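Side-chain contact in probable signal peptide protein (Ralstonia solanacearum, PDB 2QGU), which binds a phosphatidylethanolamine molecule in its interior and probably carries phospholipids, like other MlaC proteins: residues 150-155 and 161-166. The protein carries 13 engineered substitutions. Numbering follows the deposited sequence. Where two conformers were deposited one is given.
Engineered in segment 150-155: V154 (natural residue Met). With PEF (di-palmitoyl-3-sn-phosphatidylethanolamine), chain B.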
loop_
_atom_site.group_PDB
_atom_site.type_symbol
_atom_site.label_atom_id
_atom_site.label_comp_id
_atom_site.label_asym_id
_atom_site.label_seq_id
_atom_site.Cartn_x
_atom_site.Cartn_y
_atom_site.Cartn_z
ATOM N N LEU A 150 -11.962 -2.940 2.618
ATOM C CA LEU A 150 -10.594 -2.443 2.721
ATOM C C LEU A 150 -10.348 -2.044 4.156
ATOM O O LEU A 150 -11.022 -1.156 4.672
ATOM C CB LEU A 150 -10.338 -1.247 1.788
ATOM C CG LEU A 150 -10.359 -1.479 0.269
ATOM C CD1 LEU A 150 -10.094 -0.165 -0.462
ATOM C CD2 LEU A 150 -9.375 -2.565 -0.164
ATOM N N ASP A 151 -9.392 -2.708 4.798
ATOM C CA ASP A 151 -8.997 -2.335 6.159
ATOM C C ASP A 151 -7.569 -1.813 6.138
ATOM O O ASP A 151 -6.801 -2.139 5.235
ATOM C CB ASP A 151 -9.097 -3.513 7.132
ATOM C CG ASP A 151 -10.507 -4.064 7.267
ATOM O OD1 ASP A 151 -11.474 -3.451 6.763
ATOM O OD2 ASP A 151 -10.627 -5.123 7.911
ATOM N N TYR A 152 -7.224 -1.019 7.146
ATOM C CA TYR A 152 -5.926 -0.356 7.196
ATOM C C TYR A 152 -5.317 -0.483 8.567
ATOM O O TYR A 152 -6.023 -0.346 9.566
ATOM C CB TYR A 152 -6.084 1.137 6.887
ATOM C CG TYR A 152 -6.801 1.403 5.596
ATOM C CD1 TYR A 152 -6.089 1.568 4.411
ATOM C CD2 TYR A 152 -8.194 1.479 5.552
ATOM C CE1 TYR A 152 -6.740 1.803 3.214
ATOM C CE2 TYR A 152 -8.865 1.715 4.350
ATOM C CZ TYR A 152 -8.124 1.874 3.183
ATOM O OH TYR A 152 -8.737 2.109 1.970
ATOM N N ARG A 153 -4.017 -0.751 8.623
ATOM C CA ARG A 153 -3.273 -0.607 9.870
ATOM C C ARG A 153 -2.686 0.793 9.904
ATOM O O ARG A 153 -2.107 1.260 8.918
ATOM C CB ARG A 153 -2.180 -1.670 10.016
ATOM C CG ARG A 153 -2.714 -3.071 10.238
ATOM C CD ARG A 153 -1.713 -3.957 10.963
ATOM N NE ARG A 153 -2.267 -5.288 11.194
ATOM C CZ ARG A 153 -3.011 -5.633 12.243
ATOM N NH1 ARG A 153 -3.295 -4.751 13.195
ATOM N NH2 ARG A 153 -3.466 -6.874 12.344
ATOM N N VAL A 154 -2.860 1.466 11.037
ATOM C CA VAL A 154 -2.459 2.860 11.172
ATOM C C VAL A 154 -1.676 3.031 12.459
ATOM O O VAL A 154 -2.083 2.540 13.509
ATOM C CB VAL A 154 -3.686 3.826 11.162
ATOM C CG1 VAL A 154 -3.280 5.187 10.644
ATOM C CG2 VAL A 154 -4.838 3.266 10.306
ATOM N N GLU A 155 -0.535 3.708 12.366
ATOM C CA GLU A 155 0.316 3.938 13.527
ATOM C C GLU A 155 0.518 5.431 13.748
ATOM O O GLU A 155 0.768 6.172 12.794
ATOM C CB GLU A 155 1.670 3.244 13.355
ATOM C CG GLU A 155 2.587 3.432 14.566
ATOM C CD GLU A 155 4.009 2.939 14.367
ATOM O OE1 GLU A 155 4.378 2.520 13.248
ATOM O OE2 GLU A 155 4.771 2.986 15.363
ATOM N N TRP A 161 -0.591 10.344 12.203
ATOM C CA TRP A 161 -1.054 9.003 11.854
ATOM C C TRP A 161 -0.620 8.624 10.441
ATOM O O TRP A 161 -0.804 9.399 9.494
ATOM C CB TRP A 161 -2.576 8.926 11.947
ATOM C CG TRP A 161 -3.092 8.878 13.333
ATOM C CD1 TRP A 161 -3.617 9.918 14.053
ATOM C CD2 TRP A 161 -3.163 7.726 14.175
ATOM N NE1 TRP A 161 -4.000 9.479 15.297
ATOM C CE2 TRP A 161 -3.734 8.138 15.400
ATOM C CE3 TRP A 161 -2.791 6.382 14.018
ATOM C CZ2 TRP A 161 -3.950 7.255 16.459
ATOM C CZ3 TRP A 161 -3.007 5.506 15.062
ATOM C CH2 TRP A 161 -3.583 5.944 16.273
ATOM N N LYS A 162 -0.044 7.430 10.314
ATOM C CA LYS A 162 0.388 6.901 9.017
ATOM C C LYS A 162 -0.137 5.488 8.790
ATOM O O LYS A 162 -0.031 4.632 9.667
ATOM C CB LYS A 162 1.919 6.874 8.916
ATOM C CG LYS A 162 2.631 8.217 9.134
ATOM C CD LYS A 162 2.315 9.206 8.029
ATOM C CE LYS A 162 2.994 10.553 8.255
ATOM N NZ LYS A 162 4.403 10.537 7.792
ATOM N N VAL A 163 -0.673 5.250 7.596
ATOM C CA VAL A 163 -1.074 3.905 7.179
ATOM C C VAL A 163 0.161 3.081 6.810
ATOM O O VAL A 163 0.987 3.526 6.006
ATOM C CB VAL A 163 -2.021 3.962 5.960
ATOM C CG1 VAL A 163 -2.377 2.554 5.470
ATOM C CG2 VAL A 163 -3.288 4.756 6.297
ATOM N N TYR A 164 0.289 1.892 7.388
ATOM C CA TYR A 164 1.421 1.025 7.061
ATOM C C TYR A 164 1.038 -0.357 6.529
ATOM O O TYR A 164 1.910 -1.161 6.209
ATOM C CB TYR A 164 2.407 0.930 8.237
ATOM C CG TYR A 164 1.901 0.140 9.423
ATOM C CD1 TYR A 164 1.193 0.763 10.456
ATOM C CD2 TYR A 164 2.142 -1.229 9.520
ATOM C CE1 TYR A 164 0.728 0.032 11.547
ATOM C CE2 TYR A 164 1.688 -1.963 10.605
ATOM C CZ TYR A 164 0.984 -1.330 11.615
ATOM O OH TYR A 164 0.546 -2.069 12.690
ATOM N N ASP A 165 -0.258 -0.631 6.430
ATOM C CA ASP A 165 -0.707 -1.879 5.822
ATOM C C ASP A 165 -2.135 -1.724 5.342
ATOM O O ASP A 165 -2.880 -0.871 5.839
ATOM C CB ASP A 165 -0.628 -3.026 6.829
ATOM C CG ASP A 165 -0.388 -4.380 6.183
ATOM O OD1 ASP A 165 -0.328 -4.479 4.937
ATOM O OD2 ASP A 165 -0.256 -5.360 6.941
ATOM N N ILE A 166 -2.496 -2.541 4.360
ATOM C CA ILE A 166 -3.848 -2.558 3.809
ATOM C C ILE A 166 -4.286 -4.006 3.653
ATOM O O ILE A 166 -3.474 -4.880 3.336
ATOM C CB ILE A 166 -3.944 -1.775 2.461
ATOM C CG1 ILE A 166 -5.409 -1.590 2.030
ATOM C CG2 ILE A 166 -3.091 -2.428 1.367
ATOM C CD1 ILE A 166 -5.599 -0.618 0.859
HETATM C C2 PEF B . -11.349 -3.708 -7.716
HETATM C C1 PEF B . -12.161 -4.740 -8.498
HETATM N N PEF B . -12.378 -7.459 -13.773
HETATM C C3 PEF B . -12.174 -2.450 -7.535
HETATM C C4 PEF B . -11.612 -6.857 -11.526
HETATM C C5 PEF B . -11.780 -7.987 -12.539
HETATM C C10 PEF B . -9.675 -4.615 -6.362
HETATM C C11 PEF B . -9.087 -4.913 -4.989
HETATM C C12 PEF B . -8.987 -3.625 -4.173
HETATM C C13 PEF B . -7.878 -2.752 -4.751
HETATM C C14 PEF B . -7.537 -1.598 -3.826
HETATM C C15 PEF B . -6.376 -0.799 -4.411
HETATM C C16 PEF B . -5.802 0.157 -3.369
HETATM C C17 PEF B . -4.472 0.741 -3.834
HETATM C C18 PEF B . -3.307 -0.164 -3.425
HETATM C C19 PEF B . -2.134 0.665 -2.910
HETATM C C20 PEF B . -1.238 1.116 -4.068
HETATM C C21 PEF B . -0.105 2.006 -3.564
HETATM C C22 PEF B . 0.991 1.169 -2.904
HETATM C C23 PEF B . 2.231 2.014 -2.618
HETATM C C24 PEF B . 2.229 2.530 -1.180
HETATM C C25 PEF B . 3.110 3.770 -1.044
HETATM C C30 PEF B . -12.198 -0.423 -6.399
HETATM C C31 PEF B . -11.743 0.690 -5.675
HETATM C C32 PEF B . -10.369 0.844 -5.558
HETATM C C33 PEF B . -10.024 2.239 -4.999
HETATM C C34 PEF B . -9.633 2.206 -3.513
HETATM C C35 PEF B . -8.638 3.323 -3.143
HETATM C C36 PEF B . -8.007 3.060 -1.923
HETATM C C37 PEF B . -6.969 3.953 -1.635
HETATM C C38 PEF B . -6.377 3.643 -0.407
HETATM C C39 PEF B . -5.132 4.490 -0.110
HETATM C C40 PEF B . -4.342 3.953 1.100
HETATM C C41 PEF B . -3.317 2.882 0.683
HETATM C C42 PEF B . -2.199 2.728 1.721
HETATM C C43 PEF B . -1.459 1.394 1.552
HETATM C C44 PEF B . -0.268 1.286 2.512
HETATM C C45 PEF B . 0.467 -0.047 2.346
HETATM O O4 PEF B . -8.962 -4.703 -7.366
HETATM O O5 PEF B . -13.416 -0.550 -6.492
HETATM O O2 PEF B . -10.988 -4.247 -6.431
HETATM O O3 PEF B . -11.387 -1.360 -6.991
HETATM O O1P PEF B . -14.679 -4.885 -10.291
HETATM O O2P PEF B . -13.058 -4.369 -12.201
HETATM O O3P PEF B . -12.232 -4.339 -9.869
HETATM O O4P PEF B . -12.893 -6.516 -10.967
HETATM P P PEF B . -13.318 -4.962 -10.876
#
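Y152 and I166 lie side by side on the lipid-facing side of an antiparallel beta hairpin, with Y152 CE1 3.6 Å from I166 CD1. V163 CG1 meets the same ring at its edge, near the ring plane. With chi1 at -170°, I166 swings CG1 away from its own amide, and the extended chain lays CD1 along the tyrosine. Branched aliphatic residues suit this face because they cover the strand and also present methyl groups to an acyl chain: V163 CG1 lies 3.8 Å from C42 of the bound phosphatidylethanolamine, and L150 CD1 3.9 Å from its C34. Y152 OH comes 3.7 Å from lipid C38. Farther along, the engineered V154 turns CG1 to W161 CE3 at 3.6 Å, the two side chains crossing at about a right angle.

On the other face, R153 CB sits over one face of the Y164 ring, 3.8 Å from its centroid, a CH-pi contact. Y164 reaches it with chi1 at 71°, CG wedged between backbone N and carbonyl carbon, and its hydroxyl is hydrogen-bonded to D134.

Between the two faces, R153 N donates to D165 O, Y164 N to R153 O, and the backbones of E155 and K162 exchange two N-H...O bonds. A beta bulge shifts the register between R153 and V154: Y164 is its extra residue, so that it and D165 both face R153, and D165 N is buried without a partner. D165 OD1 accepts a bond from I166 N, 3.0 Å away, and OD2 one from S174.

The hairpin thus gives mainly one acyl chain a largely apolar wall, whose contacts are van der Waals and would probably tolerate variation in the chain, while charged groups lie on its reverse.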